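PDB 3VX6: E1 from Kluyveromyces marxianus, which activates the ubiquitin-like proteins ATG12 and ATG8 for their conjugation in autophagy and cytoplasm-to-vacuole transport, as an E1-like enzyme. Local coordinates for residues L109-I120 against N217-L225; F170-I181 against N192-K202. All blocks are in the same frame, centred on the assembly; numbering follows the deposited sequence.

Contact 1 of 2, residues L109-I120 against N217-L225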
# COMPACT_ATOMS: atom_id res chain seq x y z
N LEU A 109 10.82 1.43 -3.45
CA LEU A 109 11.91 0.47 -3.57
C LEU A 109 13.11 0.96 -2.76
O LEU A 109 13.63 0.25 -1.89
CB LEU A 109 12.30 0.34 -5.03
CG LEU A 109 13.65 -0.31 -5.32
CD1 LEU A 109 13.69 -1.71 -4.75
CD2 LEU A 109 13.87 -0.35 -6.82
N GLN A 110 13.55 2.17 -3.06
CA GLN A 110 14.68 2.79 -2.38
C GLN A 110 14.44 2.74 -0.87
O GLN A 110 15.22 2.15 -0.13
CB GLN A 110 14.82 4.25 -2.83
CG GLN A 110 16.04 4.97 -2.26
CD GLN A 110 17.34 4.27 -2.63
OE1 GLN A 110 17.83 4.39 -3.75
NE2 GLN A 110 17.89 3.52 -1.68
N ARG A 111 13.35 3.35 -0.42
CA ARG A 111 13.02 3.38 1.01
C ARG A 111 13.03 2.03 1.69
O ARG A 111 13.46 1.92 2.83
CB ARG A 111 11.67 4.08 1.22
CG ARG A 111 11.75 5.55 0.87
CD ARG A 111 10.52 6.36 1.23
NE ARG A 111 10.86 7.78 1.17
CZ ARG A 111 11.61 8.41 2.07
NH1 ARG A 111 12.09 7.75 3.12
NH2 ARG A 111 11.90 9.70 1.92
N GLY A 112 12.57 0.99 1.01
CA GLY A 112 12.55 -0.33 1.61
C GLY A 112 13.91 -0.96 1.81
O GLY A 112 14.16 -1.63 2.81
N LEU A 113 14.81 -0.75 0.85
CA LEU A 113 16.13 -1.33 0.95
C LEU A 113 17.14 -0.45 1.69
O LEU A 113 18.30 -0.83 1.86
CB LEU A 113 16.66 -1.72 -0.45
CG LEU A 113 16.67 -0.71 -1.59
CD1 LEU A 113 17.83 0.26 -1.39
CD2 LEU A 113 16.81 -1.44 -2.92
N GLU A 114 16.70 0.71 2.16
CA GLU A 114 17.61 1.56 2.90
C GLU A 114 17.09 1.92 4.29
O GLU A 114 17.85 2.40 5.12
CB GLU A 114 17.95 2.85 2.12
CG GLU A 114 16.76 3.75 1.80
CD GLU A 114 17.17 5.12 1.23
OE1 GLU A 114 18.13 5.18 0.42
OE2 GLU A 114 16.52 6.13 1.58
N ASN A 115 15.80 1.68 4.55
CA ASN A 115 15.24 2.04 5.85
C ASN A 115 14.48 0.93 6.56
O ASN A 115 14.99 0.29 7.47
CB ASN A 115 14.32 3.26 5.71
CG ASN A 115 14.97 4.40 4.93
OD1 ASN A 115 16.12 4.75 5.16
ND2 ASN A 115 14.22 4.98 4.00
N ASP A 116 13.23 0.73 6.14
CA ASP A 116 12.37 -0.27 6.74
C ASP A 116 11.40 -0.72 5.66
O ASP A 116 11.06 0.08 4.77
CB ASP A 116 11.61 0.36 7.92
CG ASP A 116 10.82 -0.65 8.74
OD1 ASP A 116 9.88 -1.28 8.20
OD2 ASP A 116 11.13 -0.81 9.94
N LEU A 117 10.98 -1.98 5.70
CA LEU A 117 10.04 -2.47 4.71
C LEU A 117 8.68 -1.78 4.86
O LEU A 117 7.94 -1.64 3.89
CB LEU A 117 9.85 -3.98 4.81
CG LEU A 117 11.09 -4.84 4.59
CD1 LEU A 117 10.64 -6.27 4.46
CD2 LEU A 117 11.84 -4.39 3.35
N ASN A 118 8.34 -1.37 6.07
CA ASN A 118 7.07 -0.71 6.26
C ASN A 118 6.95 0.45 5.29
O ASN A 118 5.86 0.79 4.86
CB ASN A 118 6.93 -0.17 7.68
CG ASN A 118 6.54 -1.25 8.67
OD1 ASN A 118 5.36 -1.65 8.75
ND2 ASN A 118 7.51 -1.73 9.43
N GLU A 119 8.08 1.05 4.94
CA GLU A 119 8.05 2.20 4.04
C GLU A 119 7.71 1.90 2.60
O GLU A 119 7.42 2.83 1.84
CB GLU A 119 9.38 2.93 4.08
CG GLU A 119 9.70 3.53 5.42
CD GLU A 119 10.91 4.43 5.37
OE1 GLU A 119 11.54 4.62 6.43
OE2 GLU A 119 11.24 4.95 4.28
N ILE A 120 7.75 0.64 2.21
CA ILE A 120 7.44 0.29 0.83
C ILE A 120 5.94 0.33 0.56
O ILE A 120 5.51 0.26 -0.59
CB ILE A 120 7.94 -1.11 0.49
CG1 ILE A 120 7.14 -2.14 1.29
CG2 ILE A 120 9.43 -1.20 0.76
CD1 ILE A 120 7.63 -3.53 1.16
N ASN A 217 6.38 -5.53 -3.16
CA ASN A 217 7.28 -4.52 -2.62
C ASN A 217 8.23 -5.25 -1.66
O ASN A 217 9.45 -5.27 -1.87
CB ASN A 217 6.45 -3.48 -1.87
CG ASN A 217 5.40 -2.82 -2.75
OD1 ASN A 217 5.05 -3.34 -3.81
ND2 ASN A 217 4.89 -1.68 -2.31
N ILE A 218 7.68 -5.87 -0.63
CA ILE A 218 8.49 -6.59 0.35
C ILE A 218 9.48 -7.50 -0.37
O ILE A 218 10.70 -7.39 -0.18
CB ILE A 218 7.61 -7.43 1.31
CG1 ILE A 218 6.63 -6.50 2.04
CG2 ILE A 218 8.50 -8.21 2.27
CD1 ILE A 218 5.55 -7.22 2.83
N LEU A 219 8.95 -8.38 -1.22
CA LEU A 219 9.80 -9.29 -1.97
C LEU A 219 10.89 -8.57 -2.74
O LEU A 219 12.06 -8.86 -2.60
CB LEU A 219 8.96 -10.10 -2.94
CG LEU A 219 8.05 -11.05 -2.19
CD1 LEU A 219 7.00 -11.62 -3.12
CD2 LEU A 219 8.90 -12.15 -1.57
N THR A 220 10.50 -7.61 -3.56
CA THR A 220 11.47 -6.88 -4.34
C THR A 220 12.57 -6.25 -3.47
O THR A 220 13.76 -6.32 -3.79
CB THR A 220 10.76 -5.80 -5.18
OG1 THR A 220 9.86 -6.43 -6.09
CG2 THR A 220 11.76 -4.97 -5.95
N VAL A 221 12.18 -5.63 -2.37
CA VAL A 221 13.18 -5.00 -1.54
C VAL A 221 14.04 -6.02 -0.81
O VAL A 221 15.27 -6.00 -0.88
CB VAL A 221 12.55 -4.06 -0.53
CG1 VAL A 221 13.62 -3.50 0.37
CG2 VAL A 221 11.81 -2.95 -1.27
N TRP A 222 13.39 -6.90 -0.08
CA TRP A 222 14.10 -7.91 0.65
C TRP A 222 15.08 -8.66 -0.28
O TRP A 222 16.18 -9.03 0.14
CB TRP A 222 13.07 -8.85 1.25
CG TRP A 222 13.58 -9.71 2.32
CD1 TRP A 222 14.83 -9.70 2.89
CD2 TRP A 222 12.85 -10.75 2.97
NE1 TRP A 222 14.92 -10.68 3.85
CE2 TRP A 222 13.71 -11.34 3.92
CE3 TRP A 222 11.55 -11.24 2.84
CZ2 TRP A 222 13.32 -12.40 4.72
CZ3 TRP A 222 11.16 -12.29 3.64
CH2 TRP A 222 12.03 -12.86 4.57
N SER A 223 14.66 -8.87 -1.53
CA SER A 223 15.45 -9.56 -2.55
C SER A 223 16.82 -8.94 -2.78
O SER A 223 17.84 -9.61 -2.74
CB SER A 223 14.73 -9.56 -3.90
OG SER A 223 13.67 -10.49 -3.93
N LYS A 224 16.82 -7.65 -3.08
CA LYS A 224 18.05 -6.94 -3.35
C LYS A 224 18.92 -6.77 -2.11
O LYS A 224 20.15 -6.74 -2.21
CB LYS A 224 17.72 -5.59 -4.00
CG LYS A 224 17.15 -5.72 -5.41
CD LYS A 224 16.63 -4.40 -5.96
CE LYS A 224 15.87 -4.60 -7.28
NZ LYS A 224 16.76 -4.74 -8.47
N LEU A 225 18.29 -6.66 -0.95
CA LEU A 225 18.98 -6.48 0.32
C LEU A 225 19.61 -7.78 0.75
O LEU A 225 20.78 -7.85 1.08
CB LEU A 225 18.01 -6.05 1.42
CG LEU A 225 17.62 -4.58 1.47
CD1 LEU A 225 16.81 -4.32 2.72
CD2 LEU A 225 18.89 -3.75 1.48
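Leu109 packs against Thr220 where helix 97-114 crosses helix 215-225, a helix pair whose local axes approach to 8.5 Å at a crossing angle of -52°. Its methyl CD1 lies 4.0 Å from Thr220 CG2, the two side chains meeting nearly at a right angle. Gly112 presents bare backbone, its O 3.8 Å from Leu225 CD1. Leu113 follows, its CB 3.6 Å from both Val221 CG1 and Leu225 CD2. Beyond the helix a 3-10 turn carries the contact on. Leu117 splits its methyls between two partners, CD1 on Ile218 CG2 and CD2 on Val221 CG1. With CG1 turned between the backbone N and the carbonyl carbon (chi1 67°), Ile120 lays its CD1 arm along Asn217 and Ile218, while CG2 rests 3.6 Å from Val221 CG2. Asn217 donates from ND2 to Pro143 O and accepts at OD1 from Phe145 N, so a leucine here would probably leave these backbone groups and the carbonyl of Ile120 without their polar mate. That carbonyl takes the one hydrogen bond between the segments: Asn217 ND2 reaches Ile120 O at 2.7 Å, within the amide plane of Asn217 but from above the carbonyl plane.

Contact 2 of 2, residues F170-I181 against N192-K202; sequences FIKQNVIIACVI and NLKVCEKVVFK
Phe170 swings CG opposite its backbone N (chi1 -174°), and Lys202 bends at CB-CG (chi2 146°) before running out straight; together these torsions draw the lysine chain across one face of the ring, the two side chains sliding past each other in opposite directions. The ring is sandwiched. Val200 CG2 sits over the centre of one face, 3.3 Å from the ring centroid in a CH-pi contact, and Lys202 CE lies over the opposite face, with NZ 4.2 Å from the centroid as a cation-pi partner. The setting is an antiparallel pairing of strands 177-181 and 198-202, neighbours in a mixed six-stranded sheet. Ala178 and Val200 form a hydrogen-bonded pair, Ala178 N to Val200 O and Val200 N to Ala178 O both measuring 2.6 Å. Ile177, Val199 and Phe201 point to the other face of the sheet, which helix 215-225 covers through Ile218 and Trp222. There Ile176 CD1 meets the edge of the Phe201 ring. At the far end of the pairing, Val180 O accepts from Glu197 N at 2.8 Å. Lys202 NZ donates to Phe170 O and Val175 O, each at 2.7 Å, and Gln173 N reaches Phe170 O from the opposite face of that carbonyl. Though buried, the lysine probably keeps its charge, because two carbonyl oxygens and an aromatic face meet its ammonium group; the same bonds tie Phe170, in helix 165-171, and the loop at Val175 to strand 198-202.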
# COMPACT_ATOMS: atom_id res chain seq x y z
N PHE A 170 3.60 -9.12 17.47
CA PHE A 170 3.56 -8.30 16.26
C PHE A 170 2.33 -7.40 16.28
O PHE A 170 2.39 -6.22 15.92
CB PHE A 170 3.53 -9.18 15.00
CG PHE A 170 3.65 -8.41 13.71
CD1 PHE A 170 3.06 -8.89 12.55
CD2 PHE A 170 4.34 -7.21 13.66
CE1 PHE A 170 3.15 -8.18 11.35
CE2 PHE A 170 4.44 -6.49 12.48
CZ PHE A 170 3.84 -6.98 11.32
N ILE A 171 1.20 -7.97 16.70
CA ILE A 171 -0.05 -7.23 16.77
C ILE A 171 0.02 -6.16 17.85
O ILE A 171 -0.63 -5.11 17.75
CB ILE A 171 -1.21 -8.19 17.07
CG1 ILE A 171 -1.27 -9.25 15.97
CG2 ILE A 171 -2.51 -7.41 17.17
CD1 ILE A 171 -2.49 -10.13 16.04
N LYS A 172 0.83 -6.41 18.88
CA LYS A 172 1.00 -5.46 19.97
C LYS A 172 1.73 -4.24 19.42
O LYS A 172 1.70 -3.16 20.03
CB LYS A 172 1.81 -6.09 21.10
N GLN A 173 2.37 -4.41 18.27
CA GLN A 173 3.12 -3.35 17.62
C GLN A 173 2.31 -2.52 16.65
O GLN A 173 1.35 -2.99 16.04
CB GLN A 173 4.34 -3.92 16.91
CG GLN A 173 5.59 -3.90 17.75
CD GLN A 173 6.69 -4.74 17.15
OE1 GLN A 173 6.97 -4.66 15.95
NE2 GLN A 173 7.33 -5.56 17.98
N ASN A 174 2.72 -1.27 16.50
CA ASN A 174 2.06 -0.33 15.63
C ASN A 174 2.52 -0.49 14.17
O ASN A 174 2.07 0.25 13.29
CB ASN A 174 2.36 1.09 16.12
CG ASN A 174 1.26 2.08 15.77
OD1 ASN A 174 1.48 3.29 15.78
ND2 ASN A 174 0.07 1.57 15.46
N VAL A 175 3.39 -1.45 13.89
CA VAL A 175 3.88 -1.65 12.53
C VAL A 175 3.06 -2.66 11.78
O VAL A 175 2.47 -3.56 12.38
CB VAL A 175 5.35 -2.11 12.50
CG1 VAL A 175 6.23 -1.05 13.13
CG2 VAL A 175 5.50 -3.43 13.21
N ILE A 176 3.02 -2.52 10.45
CA ILE A 176 2.26 -3.43 9.61
C ILE A 176 3.20 -4.45 8.96
O ILE A 176 2.77 -5.49 8.46
CB ILE A 176 1.37 -2.63 8.58
CG1 ILE A 176 1.23 -3.38 7.26
CG2 ILE A 176 1.96 -1.26 8.33
CD1 ILE A 176 2.30 -3.04 6.29
N ILE A 177 4.50 -4.16 9.02
CA ILE A 177 5.52 -5.05 8.49
C ILE A 177 6.69 -5.10 9.49
O ILE A 177 7.15 -4.07 9.99
CB ILE A 177 6.09 -4.58 7.14
CG1 ILE A 177 5.03 -4.67 6.04
CG2 ILE A 177 7.27 -5.47 6.75
CD1 ILE A 177 5.54 -4.23 4.68
N ALA A 178 7.16 -6.30 9.78
CA ALA A 178 8.28 -6.47 10.70
C ALA A 178 9.02 -7.72 10.25
O ALA A 178 8.69 -8.31 9.22
CB ALA A 178 7.77 -6.63 12.14
N CYS A 179 10.04 -8.11 11.00
CA CYS A 179 10.76 -9.31 10.65
C CYS A 179 11.02 -10.06 11.93
O CYS A 179 10.72 -9.57 13.02
CB CYS A 179 12.07 -8.99 9.92
SG CYS A 179 13.39 -8.27 10.91
N VAL A 180 11.55 -11.26 11.81
CA VAL A 180 11.84 -12.06 12.98
C VAL A 180 13.32 -12.41 12.97
O VAL A 180 13.86 -12.82 11.94
CB VAL A 180 10.99 -13.33 13.00
CG1 VAL A 180 11.05 -13.97 14.37
CG2 VAL A 180 9.55 -12.99 12.64
N ILE A 181 13.98 -12.20 14.10
CA ILE A 181 15.40 -12.50 14.24
C ILE A 181 15.59 -13.26 15.54
O ILE A 181 15.48 -12.70 16.63
CB ILE A 181 16.24 -11.21 14.29
CG1 ILE A 181 15.99 -10.38 13.04
CG2 ILE A 181 17.72 -11.57 14.42
CD1 ILE A 181 16.96 -9.25 12.87
N ASN A 192 18.71 -6.20 9.59
CA ASN A 192 17.84 -7.19 10.20
C ASN A 192 17.31 -8.09 9.11
O ASN A 192 17.21 -9.30 9.28
CB ASN A 192 16.66 -6.54 10.91
CG ASN A 192 17.01 -6.10 12.29
OD1 ASN A 192 18.13 -6.31 12.75
ND2 ASN A 192 16.05 -5.48 12.98
N LEU A 193 16.99 -7.48 7.98
CA LEU A 193 16.46 -8.24 6.85
C LEU A 193 17.51 -9.17 6.28
O LEU A 193 17.18 -10.22 5.76
CB LEU A 193 15.92 -7.31 5.77
CG LEU A 193 14.61 -6.64 6.21
CD1 LEU A 193 14.30 -5.45 5.32
CD2 LEU A 193 13.49 -7.67 6.18
N LYS A 194 18.78 -8.78 6.39
CA LYS A 194 19.86 -9.62 5.89
C LYS A 194 20.05 -10.88 6.72
O LYS A 194 20.58 -11.87 6.22
CB LYS A 194 21.17 -8.84 5.85
CG LYS A 194 21.21 -7.79 4.77
CD LYS A 194 22.50 -7.00 4.79
CE LYS A 194 22.52 -6.00 3.64
NZ LYS A 194 23.72 -5.10 3.70
N VAL A 195 19.61 -10.83 7.98
CA VAL A 195 19.76 -11.97 8.89
C VAL A 195 18.45 -12.53 9.46
O VAL A 195 18.45 -13.57 10.12
CB VAL A 195 20.68 -11.62 10.10
CG1 VAL A 195 21.94 -10.92 9.60
CG2 VAL A 195 19.93 -10.74 11.09
N CYS A 196 17.34 -11.84 9.23
CA CYS A 196 16.07 -12.32 9.78
C CYS A 196 15.63 -13.63 9.12
O CYS A 196 16.01 -13.92 7.98
CB CYS A 196 14.97 -11.28 9.57
SG CYS A 196 14.47 -11.10 7.86
N GLU A 197 14.85 -14.42 9.85
CA GLU A 197 14.36 -15.70 9.36
C GLU A 197 13.19 -15.43 8.44
O GLU A 197 12.91 -16.20 7.53
CB GLU A 197 13.85 -16.59 10.50
CG GLU A 197 14.88 -17.03 11.49
CD GLU A 197 15.08 -16.03 12.60
OE1 GLU A 197 14.10 -15.80 13.36
OE2 GLU A 197 16.20 -15.49 12.71
N LYS A 198 12.50 -14.32 8.72
CA LYS A 198 11.35 -13.95 7.94
C LYS A 198 10.84 -12.57 8.21
O LYS A 198 11.31 -11.87 9.10
CB LYS A 198 10.23 -14.96 8.18
CG LYS A 198 9.93 -15.25 9.62
CD LYS A 198 9.19 -16.57 9.72
CE LYS A 198 8.78 -16.89 11.15
NZ LYS A 198 8.26 -18.28 11.25
N VAL A 199 9.85 -12.18 7.40
CA VAL A 199 9.19 -10.90 7.47
C VAL A 199 7.73 -11.12 7.81
O VAL A 199 7.08 -11.97 7.23
CB VAL A 199 9.28 -10.19 6.11
CG1 VAL A 199 8.33 -8.98 6.07
CG2 VAL A 199 10.72 -9.77 5.86
N VAL A 200 7.22 -10.35 8.77
CA VAL A 200 5.83 -10.47 9.17
C VAL A 200 5.09 -9.25 8.63
O VAL A 200 5.52 -8.11 8.81
CB VAL A 200 5.69 -10.59 10.71
CG1 VAL A 200 6.37 -11.85 11.17
CG2 VAL A 200 6.32 -9.41 11.40
N PHE A 201 3.98 -9.50 7.95
CA PHE A 201 3.20 -8.45 7.31
C PHE A 201 1.72 -8.51 7.67
O PHE A 201 1.08 -9.55 7.56
CB PHE A 201 3.40 -8.59 5.80
CG PHE A 201 2.50 -7.73 4.96
CD1 PHE A 201 1.91 -8.25 3.81
CD2 PHE A 201 2.28 -6.39 5.27
CE1 PHE A 201 1.12 -7.46 3.00
CE2 PHE A 201 1.49 -5.60 4.46
CZ PHE A 201 0.91 -6.13 3.32
N LYS A 202 1.18 -7.38 8.14
CA LYS A 202 -0.24 -7.31 8.44
C LYS A 202 -0.84 -7.06 7.07
O LYS A 202 -0.96 -5.92 6.60
CB LYS A 202 -0.53 -6.17 9.42
CG LYS A 202 -0.25 -6.58 10.86
CD LYS A 202 0.29 -5.45 11.74
CE LYS A 202 0.50 -5.96 13.16
NZ LYS A 202 0.95 -4.91 14.09

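How the contacts relate
Contacts 1 and 2, with centres about 13 Å apart, are two layers of one fold: helix 215-225 and the 3-10 turn of contact 1 lie against the sheet to which contact 2 contributes two strands. Strand 198-202 and helix 215-225 are successive elements of the chain, and they pack directly, Trp222 CZ3 coming 3.4 Å from Val199 CG2. Leu117 CD2 packs 3.3 Å from Leu193 CD1 on helix 190-195. Polar ties reinforce the packing. Trp222 NE1 probably donates to Leu193 O at 3.0 Å, and Asn118 ND2 probably bonds to Ile177 O, joining the 3-10 turn of 109-120 to the start of strand 177-181. In the sequence, both segments of contact 2 fall between 109-120 and 217-225.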